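Local coordinates for protein beta-galactoside alpha-2,6-sialyltransferase (Photobacterium sp., PDB 2Z4T) that probably transfers sialic acid from a CMP-linked donor to the galactose of acceptors such as lactose, in alpha-2,6 linkage, at residues 118-123 / 133-138; 161-166 / 331-336. All blocks are in the same frame, centred on the assembly; numbering follows the deposited sequence.

How the contacts relate
Contact 1 closes first, within a single beta-alpha-beta unit: a three-residue link after strand 103-122 leads into helix 126-141, which packs back over the strand, and nine residues separate the two segments. The chain then runs through strand 146-151 into helix 158-164, where contact 2 opens; 164 residues later helix 328-338 closes it. The two therefore lie in series, neither nested nor crossed, a worked example of a local and a distant closure meeting on one helix. Their centres are about 11 Å apart because helix 126-141 serves both: it covers the strand on one side, while Ile-135 and Ile-136 reach Leu-164 of helix 158-164, and Met-133 and Ile-136 pack on Phe-334 of helix 328-338.

Contact 1. Residues 118-123 / 133-138; sequences EVYVDH and MDIIKS. With GAL (beta-D-galactopyranose), chain B.
Glu-118 reaches from the strand toward Ser-138 of the helix with its chain extended beyond CG (chi2 173°), and Ser-138 OG donates to OE1 of Glu-118 over 2.6 Å on the syn side of the carboxylate. OE2 of Glu-118 takes a 2.6 Å hydrogen bond from Tyr-120 OH, which arrives 70° out of the carboxylate plane. Arg-147 joins this buried polar cluster, with a salt bridge to OE2 of Glu-118 and a hydrogen bond to OG of Ser-138. Two residues on, Ile-135 lays its CG1 over one face of the Tyr-120 ring, 3.6 Å from the centroid and 25° off the normal, in a CH-pi contact displaced toward the hydroxyl side. Asp-134 brings its CB obliquely to the same ring and turns its carboxylate to Tyr-230. Strand and helix, running almost antiparallel, begin a beta-alpha-beta unit completed by strand 146-151, in the Rossmann-like layering of a GT-B fold. OD2 of Asp-122 is hydrogen-bonded to Thr-128, OD1 to Asn-201 and the N of Ala-124; Asp-122 binds magnesium in a structure of this protein, though not in this model, where Thr-128 and Ala-124 belong to the site. Just beyond, His-123 splits one N-H between two galactose oxygens, NE2 lying 2.9 Å from O4 and 3.2 Å from O5, both bonds markedly bent; His-204 and Asp-232 hold the same sugar.

Contact 2. Residues 161-166 / 331-336; sequences MKELNI and QELFLS
Met-161 O accepts two backbone N-H groups from opposite faces of its plane, and one donor is Leu-164, whose side chain goes on to meet Leu-333. The bond from Leu-164 N to Met-161 O is 2.9 Å. The second, from Ile-166 N to Met-161 O at 3.0 Å, pairs with that from Asn-165 N to Lys-162 O at 3.3 Å; with Asn-165 at positive phi (61°), these two form a Schellman motif that turns the chain out of its helix. This helix crosses between parallel strands 146-151 and 166-168 of the GT-B fold's N-terminal sheet, and helix 328-338 packs against it. The contact is small and without hydrogen bonds: Leu-333 meets Leu-164 and the carboxylate of Glu-163. Leu-164 and Leu-333 approach tip to tip, CD2 to CD2 at 3.8 Å. CG of Leu-333 stands anti to its own backbone nitrogen (chi1 178°), carrying the isobutyl group toward helix 158-164, with CD1 against the Glu-163 carboxylate. CD2 of Leu-333 also rests 3.9 Å from OE2 of Glu-163, an oxygen whose charge is met by a salt bridge to Lys-329, one turn earlier on the partner helix. NH1 of Arg-147, the arginine that also holds Glu-118 and Ser-138, is hydrogen-bonded to O of Leu-164.

Contact 1. Residues 118-123 / 133-138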
ATOM      1  N   GLU A 118       0.231  11.905  -6.619  1.00 43.41           N
ATOM      2  CA  GLU A 118       0.683  10.628  -6.097  1.00 42.25           C
ATOM      3  C   GLU A 118      -0.192   9.565  -6.717  1.00 41.62           C
ATOM      4  O   GLU A 118      -1.414   9.634  -6.586  1.00 41.11           O
ATOM      5  CB  GLU A 118       0.520  10.583  -4.595  1.00 42.35           C
ATOM      6  CG  GLU A 118       1.513  11.420  -3.831  1.00 42.80           C
ATOM      7  CD  GLU A 118       1.184  11.457  -2.347  1.00 42.66           C
ATOM      8  OE1 GLU A 118       1.978  12.041  -1.582  1.00 41.69           O
ATOM      9  OE2 GLU A 118       0.121  10.912  -1.961  1.00 41.78           O
ATOM     10  N   VAL A 119       0.440   8.612  -7.412  1.00 40.84           N
ATOM     11  CA  VAL A 119      -0.262   7.528  -8.095  1.00 40.17           C
ATOM     12  C   VAL A 119       0.101   6.176  -7.452  1.00 40.22           C
ATOM     13  O   VAL A 119       1.280   5.881  -7.229  1.00 40.32           O
ATOM     14  CB  VAL A 119       0.072   7.529  -9.594  1.00 40.40           C
ATOM     15  CG1 VAL A 119      -0.707   6.452 -10.325  1.00 40.40           C
ATOM     16  CG2 VAL A 119      -0.209   8.904 -10.230  1.00 39.55           C
ATOM     17  N   TYR A 120      -0.908   5.362  -7.146  1.00 39.35           N
ATOM     18  CA  TYR A 120      -0.699   4.076  -6.487  1.00 38.92           C
ATOM     19  C   TYR A 120      -1.457   2.967  -7.201  1.00 39.01           C
ATOM     20  O   TYR A 120      -2.686   3.041  -7.334  1.00 39.08           O
ATOM     21  CB  TYR A 120      -1.211   4.117  -5.048  1.00 39.18           C
ATOM     22  CG  TYR A 120      -0.734   5.272  -4.177  1.00 38.23           C
ATOM     23  CD1 TYR A 120       0.306   5.087  -3.273  1.00 37.34           C
ATOM     24  CD2 TYR A 120      -1.362   6.522  -4.227  1.00 37.50           C
ATOM     25  CE1 TYR A 120       0.748   6.115  -2.449  1.00 38.51           C
ATOM     26  CE2 TYR A 120      -0.938   7.568  -3.404  1.00 39.30           C
ATOM     27  CZ  TYR A 120       0.123   7.347  -2.510  1.00 39.60           C
ATOM     28  OH  TYR A 120       0.564   8.341  -1.680  1.00 38.89           O
ATOM     29  N   VAL A 121      -0.738   1.936  -7.652  1.00 38.46           N
ATOM     30  CA  VAL A 121      -1.349   0.884  -8.444  1.00 37.80           C
ATOM     31  C   VAL A 121      -0.982  -0.498  -7.907  1.00 38.90           C
ATOM     32  O   VAL A 121       0.214  -0.840  -7.740  1.00 39.06           O
ATOM     33  CB  VAL A 121      -0.949   0.980  -9.944  1.00 37.67           C
ATOM     34  CG1 VAL A 121      -1.761  -0.002 -10.802  1.00 35.91           C
ATOM     35  CG2 VAL A 121      -1.120   2.416 -10.484  1.00 36.91           C
ATOM     36  N   ASP A 122      -2.015  -1.303  -7.667  1.00 38.53           N
ATOM     37  CA  ASP A 122      -1.833  -2.678  -7.271  1.00 38.50           C
ATOM     38  C   ASP A 122      -3.146  -3.458  -7.332  1.00 38.53           C
ATOM     39  O   ASP A 122      -4.221  -2.928  -7.043  1.00 38.50           O
ATOM     40  CB  ASP A 122      -1.240  -2.756  -5.851  1.00 38.59           C
ATOM     41  CG  ASP A 122      -1.118  -4.188  -5.357  1.00 38.70           C
ATOM     42  OD1 ASP A 122      -0.579  -5.038  -6.103  1.00 40.83           O
ATOM     43  OD2 ASP A 122      -1.573  -4.476  -4.236  1.00 38.93           O
ATOM     44  N   HIS A 123      -3.042  -4.734  -7.671  1.00 38.48           N
ATOM     45  CA  HIS A 123      -4.208  -5.583  -7.824  1.00 38.33           C
ATOM     46  C   HIS A 123      -4.209  -6.617  -6.709  1.00 38.51           C
ATOM     47  O   HIS A 123      -5.208  -7.316  -6.529  1.00 39.51           O
ATOM     48  CB  HIS A 123      -4.149  -6.318  -9.164  1.00 37.77           C
ATOM     49  CG  HIS A 123      -3.046  -7.327  -9.222  1.00 37.90           C
ATOM     50  ND1 HIS A 123      -1.722  -6.969  -9.391  1.00 36.28           N
ATOM     51  CD2 HIS A 123      -3.057  -8.675  -9.069  1.00 36.56           C
ATOM     52  CE1 HIS A 123      -0.969  -8.055  -9.360  1.00 36.73           C
ATOM     53  NE2 HIS A 123      -1.754  -9.103  -9.164  1.00 37.79           N
ATOM     54  N   MET A 133      -1.183   2.889   3.776  1.00 39.21           N
ATOM     55  CA  MET A 133      -0.493   3.508   4.889  1.00 40.00           C
ATOM     56  C   MET A 133       0.291   4.755   4.434  1.00 39.74           C
ATOM     57  O   MET A 133       0.340   5.729   5.167  1.00 39.68           O
ATOM     58  CB  MET A 133       0.412   2.497   5.599  1.00 39.85           C
ATOM     59  CG  MET A 133      -0.355   1.416   6.348  1.00 40.03           C
ATOM     60  SD  MET A 133       0.682   0.441   7.465  1.00 41.85           S
ATOM     61  CE  MET A 133       1.783  -0.416   6.337  1.00 41.20           C
ATOM     62  N   ASP A 134       0.877   4.718   3.228  1.00 39.53           N
ATOM     63  CA  ASP A 134       1.554   5.889   2.643  1.00 39.30           C
ATOM     64  C   ASP A 134       0.610   7.069   2.392  1.00 39.78           C
ATOM     65  O   ASP A 134       1.009   8.228   2.553  1.00 39.72           O
ATOM     66  CB  ASP A 134       2.247   5.530   1.339  1.00 38.61           C
ATOM     67  CG  ASP A 134       3.429   4.598   1.538  1.00 38.29           C
ATOM     68  OD1 ASP A 134       3.940   4.437   2.687  1.00 39.47           O
ATOM     69  OD2 ASP A 134       3.851   4.012   0.533  1.00 34.22           O
ATOM     70  N   ILE A 135      -0.634   6.765   2.010  1.00 39.28           N
ATOM     71  CA  ILE A 135      -1.598   7.780   1.647  1.00 38.71           C
ATOM     72  C   ILE A 135      -2.030   8.513   2.898  1.00 40.00           C
ATOM     73  O   ILE A 135      -2.013   9.750   2.930  1.00 40.70           O
ATOM     74  CB  ILE A 135      -2.817   7.155   0.952  1.00 38.47           C
ATOM     75  CG1 ILE A 135      -2.463   6.771  -0.485  1.00 38.22           C
ATOM     76  CG2 ILE A 135      -4.052   8.073   1.026  1.00 36.73           C
ATOM     77  CD1 ILE A 135      -3.462   5.809  -1.158  1.00 38.48           C
ATOM     78  N   ILE A 136      -2.419   7.759   3.923  1.00 40.26           N
ATOM     79  CA  ILE A 136      -2.823   8.339   5.181  1.00 41.25           C
ATOM     80  C   ILE A 136      -1.720   9.248   5.784  1.00 42.26           C
ATOM     81  O   ILE A 136      -1.998  10.379   6.180  1.00 42.19           O
ATOM     82  CB  ILE A 136      -3.296   7.247   6.181  1.00 41.67           C
ATOM     83  CG1 ILE A 136      -4.490   6.503   5.572  1.00 40.91           C
ATOM     84  CG2 ILE A 136      -3.680   7.885   7.529  1.00 40.90           C
ATOM     85  CD1 ILE A 136      -5.040   5.429   6.407  1.00 40.29           C
ATOM     86  N   LYS A 137      -0.473   8.781   5.809  1.00 43.11           N
ATOM     87  CA  LYS A 137       0.637   9.621   6.257  1.00 43.96           C
ATOM     88  C   LYS A 137       0.775  10.897   5.399  1.00 44.72           C
ATOM     89  O   LYS A 137       1.010  11.996   5.916  1.00 44.64           O
ATOM     90  CB  LYS A 137       1.947   8.831   6.263  1.00 43.98           C
ATOM     91  CG  LYS A 137       3.119   9.641   6.760  1.00 44.44           C
ATOM     92  CD  LYS A 137       4.341   8.813   7.002  1.00 46.40           C
ATOM     93  CE  LYS A 137       5.574   9.712   7.100  1.00 48.66           C
ATOM     94  NZ  LYS A 137       6.852   8.923   7.039  1.00 51.12           N
ATOM     95  N   SER A 138       0.598  10.744   4.094  1.00 45.11           N
ATOM     96  CA  SER A 138       0.807  11.831   3.171  1.00 45.64           C
ATOM     97  C   SER A 138      -0.302  12.869   3.284  1.00 46.41           C
ATOM     98  O   SER A 138      -0.096  14.059   3.017  1.00 46.18           O
ATOM     99  CB  SER A 138       0.936  11.290   1.742  1.00 45.29           C
ATOM    100  OG  SER A 138       0.892  12.327   0.787  1.00 45.06           O
TER
HETATM  101  C1  GAL B   2      -2.466 -12.904  -9.827  1.00 40.47           C
HETATM  102  C2  GAL B   2      -1.227 -12.645 -10.681  1.00 40.85           C
HETATM  103  C3  GAL B   2       0.017 -13.065  -9.902  1.00 39.73           C
HETATM  104  C4  GAL B   2       0.025 -12.428  -8.507  1.00 37.18           C
HETATM  105  C5  GAL B   2      -1.300 -12.650  -7.773  1.00 34.85           C
HETATM  106  C6  GAL B   2      -1.406 -11.850  -6.472  1.00 34.45           C
HETATM  107  O2  GAL B   2      -1.346 -13.339 -11.913  1.00 41.21           O
HETATM  108  O3  GAL B   2       1.189 -12.696 -10.615  1.00 42.05           O
HETATM  109  O4  GAL B   2       0.287 -11.048  -8.649  1.00 34.87           O
HETATM  110  O5  GAL B   2      -2.357 -12.222  -8.595  1.00 36.11           O
HETATM  111  O6  GAL B   2      -0.499 -12.294  -5.484  1.00 32.27           O

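Contact 2. Residues 161-166 / 331-336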
ATOM      1  N   MET A 161     -12.399   8.565   0.358  1.00 47.64           N
ATOM      2  CA  MET A 161     -11.689   9.152  -0.781  1.00 48.87           C
ATOM      3  C   MET A 161     -11.596  10.661  -0.643  1.00 48.98           C
ATOM      4  O   MET A 161     -10.504  11.242  -0.702  1.00 48.70           O
ATOM      5  CB  MET A 161     -12.332   8.751  -2.110  1.00 48.52           C
ATOM      6  CG  MET A 161     -12.129   7.257  -2.422  1.00 49.44           C
ATOM      7  SD  MET A 161     -12.499   6.813  -4.121  1.00 50.12           S
ATOM      8  CE  MET A 161     -14.283   6.835  -4.091  1.00 50.09           C
ATOM      9  N   LYS A 162     -12.742  11.280  -0.396  1.00 49.73           N
ATOM     10  CA  LYS A 162     -12.791  12.722  -0.247  1.00 50.91           C
ATOM     11  C   LYS A 162     -11.845  13.164   0.879  1.00 50.13           C
ATOM     12  O   LYS A 162     -11.078  14.102   0.727  1.00 50.41           O
ATOM     13  CB  LYS A 162     -14.224  13.205  -0.035  1.00 51.29           C
ATOM     14  CG  LYS A 162     -14.442  14.630  -0.547  1.00 55.95           C
ATOM     15  CD  LYS A 162     -14.396  15.686   0.581  1.00 59.82           C
ATOM     16  CE  LYS A 162     -15.811  16.027   1.115  1.00 61.21           C
ATOM     17  NZ  LYS A 162     -15.795  17.084   2.181  1.00 60.15           N
ATOM     18  N   GLU A 163     -11.862  12.438   1.980  1.00 48.98           N
ATOM     19  CA  GLU A 163     -10.998  12.750   3.094  1.00 48.44           C
ATOM     20  C   GLU A 163      -9.510  12.644   2.750  1.00 47.35           C
ATOM     21  O   GLU A 163      -8.676  13.301   3.366  1.00 46.75           O
ATOM     22  CB  GLU A 163     -11.323  11.793   4.220  1.00 49.08           C
ATOM     23  CG  GLU A 163     -11.188  12.363   5.570  1.00 51.40           C
ATOM     24  CD  GLU A 163     -11.823  11.472   6.597  1.00 55.53           C
ATOM     25  OE1 GLU A 163     -12.885  10.855   6.313  1.00 57.04           O
ATOM     26  OE2 GLU A 163     -11.250  11.403   7.696  1.00 57.63           O
ATOM     27  N   LEU A 164      -9.174  11.807   1.772  1.00 46.35           N
ATOM     28  CA  LEU A 164      -7.768  11.580   1.433  1.00 44.88           C
ATOM     29  C   LEU A 164      -7.405  12.089   0.053  1.00 44.36           C
ATOM     30  O   LEU A 164      -6.313  11.801  -0.450  1.00 43.57           O
ATOM     31  CB  LEU A 164      -7.406  10.101   1.568  1.00 44.37           C
ATOM     32  CG  LEU A 164      -7.517   9.535   2.976  1.00 43.49           C
ATOM     33  CD1 LEU A 164      -7.504   8.041   2.922  1.00 42.98           C
ATOM     34  CD2 LEU A 164      -6.387  10.056   3.847  1.00 42.83           C
ATOM     35  N   ASN A 165      -8.315  12.848  -0.558  1.00 44.18           N
ATOM     36  CA  ASN A 165      -8.038  13.449  -1.854  1.00 44.04           C
ATOM     37  C   ASN A 165      -7.770  12.406  -2.948  1.00 43.66           C
ATOM     38  O   ASN A 165      -6.929  12.623  -3.849  1.00 43.66           O
ATOM     39  CB  ASN A 165      -6.804  14.329  -1.717  1.00 44.44           C
ATOM     40  CG  ASN A 165      -7.127  15.791  -1.629  1.00 46.14           C
ATOM     41  OD1 ASN A 165      -6.245  16.600  -1.834  1.00 48.87           O
ATOM     42  ND2 ASN A 165      -8.385  16.146  -1.346  1.00 47.71           N
ATOM     43  N   ILE A 166      -8.467  11.272  -2.846  1.00 42.69           N
ATOM     44  CA  ILE A 166      -8.312  10.147  -3.764  1.00 41.66           C
ATOM     45  C   ILE A 166      -9.323  10.240  -4.904  1.00 41.28           C
ATOM     46  O   ILE A 166     -10.490  10.541  -4.670  1.00 41.31           O
ATOM     47  CB  ILE A 166      -8.540   8.792  -3.032  1.00 41.59           C
ATOM     48  CG1 ILE A 166      -7.353   8.452  -2.127  1.00 40.89           C
ATOM     49  CG2 ILE A 166      -8.780   7.663  -4.033  1.00 40.33           C
ATOM     50  CD1 ILE A 166      -7.680   7.448  -1.035  1.00 41.00           C
ATOM     51  N   GLN A 331      -5.339   6.226  12.776  1.00 39.91           N
ATOM     52  CA  GLN A 331      -5.544   4.808  13.068  1.00 40.22           C
ATOM     53  C   GLN A 331      -6.998   4.373  12.825  1.00 40.49           C
ATOM     54  O   GLN A 331      -7.231   3.291  12.280  1.00 40.51           O
ATOM     55  CB  GLN A 331      -5.121   4.466  14.496  1.00 40.08           C
ATOM     56  CG  GLN A 331      -3.638   4.670  14.759  1.00 39.22           C
ATOM     57  CD  GLN A 331      -3.185   4.018  16.072  1.00 40.31           C
ATOM     58  OE1 GLN A 331      -1.985   3.821  16.291  1.00 40.63           O
ATOM     59  NE2 GLN A 331      -4.140   3.658  16.930  1.00 36.31           N
ATOM     60  N   GLU A 332      -7.962   5.220  13.201  1.00 40.58           N
ATOM     61  CA  GLU A 332      -9.374   4.912  12.984  1.00 40.76           C
ATOM     62  C   GLU A 332      -9.725   4.923  11.507  1.00 40.80           C
ATOM     63  O   GLU A 332     -10.458   4.063  11.032  1.00 40.69           O
ATOM     64  CB  GLU A 332     -10.284   5.891  13.724  1.00 41.14           C
ATOM     65  CG  GLU A 332     -11.792   5.593  13.598  1.00 41.86           C
ATOM     66  CD  GLU A 332     -12.646   6.814  13.890  1.00 44.84           C
ATOM     67  OE1 GLU A 332     -13.583   6.716  14.706  1.00 46.21           O
ATOM     68  OE2 GLU A 332     -12.369   7.893  13.326  1.00 47.17           O
ATOM     69  N   LEU A 333      -9.207   5.904  10.784  1.00 40.68           N
ATOM     70  CA  LEU A 333      -9.494   5.998   9.369  1.00 40.77           C
ATOM     71  C   LEU A 333      -8.916   4.768   8.643  1.00 41.02           C
ATOM     72  O   LEU A 333      -9.582   4.174   7.792  1.00 41.49           O
ATOM     73  CB  LEU A 333      -8.957   7.310   8.792  1.00 40.70           C
ATOM     74  CG  LEU A 333      -9.135   7.534   7.289  1.00 41.07           C
ATOM     75  CD1 LEU A 333     -10.634   7.505   6.859  1.00 38.56           C
ATOM     76  CD2 LEU A 333      -8.428   8.839   6.875  1.00 39.69           C
ATOM     77  N   PHE A 334      -7.705   4.383   9.025  1.00 40.27           N
ATOM     78  CA  PHE A 334      -7.055   3.189   8.509  1.00 40.02           C
ATOM     79  C   PHE A 334      -7.888   1.915   8.718  1.00 39.95           C
ATOM     80  O   PHE A 334      -8.173   1.200   7.744  1.00 39.79           O
ATOM     81  CB  PHE A 334      -5.661   3.055   9.142  1.00 39.72           C
ATOM     82  CG  PHE A 334      -4.901   1.845   8.699  1.00 39.40           C
ATOM     83  CD1 PHE A 334      -4.364   1.771   7.425  1.00 38.59           C
ATOM     84  CD2 PHE A 334      -4.690   0.783   9.577  1.00 39.17           C
ATOM     85  CE1 PHE A 334      -3.654   0.640   7.022  1.00 38.33           C
ATOM     86  CE2 PHE A 334      -3.975  -0.354   9.187  1.00 37.94           C
ATOM     87  CZ  PHE A 334      -3.460  -0.427   7.909  1.00 37.66           C
ATOM     88  N   LEU A 335      -8.281   1.639   9.969  1.00 39.29           N
ATOM     89  CA  LEU A 335      -9.015   0.396  10.285  1.00 39.43           C
ATOM     90  C   LEU A 335     -10.335   0.350   9.537  1.00 39.31           C
ATOM     91  O   LEU A 335     -10.816  -0.703   9.090  1.00 39.17           O
ATOM     92  CB  LEU A 335      -9.260   0.218  11.803  1.00 38.72           C
ATOM     93  CG  LEU A 335      -7.999   0.121  12.663  1.00 38.16           C
ATOM     94  CD1 LEU A 335      -8.351  -0.177  14.103  1.00 36.91           C
ATOM     95  CD2 LEU A 335      -6.995  -0.919  12.102  1.00 36.07           C
ATOM     96  N   SER A 336     -10.894   1.530   9.406  1.00 39.18           N
ATOM     97  CA  SER A 336     -12.140   1.715   8.749  1.00 39.95           C
ATOM     98  C   SER A 336     -11.996   1.441   7.248  1.00 39.83           C
ATOM     99  O   SER A 336     -12.832   0.765   6.661  1.00 40.70           O
ATOM    100  CB  SER A 336     -12.600   3.133   9.025  1.00 39.70           C
ATOM    101  OG  SER A 336     -13.736   3.403   8.273  1.00 42.76           O
TER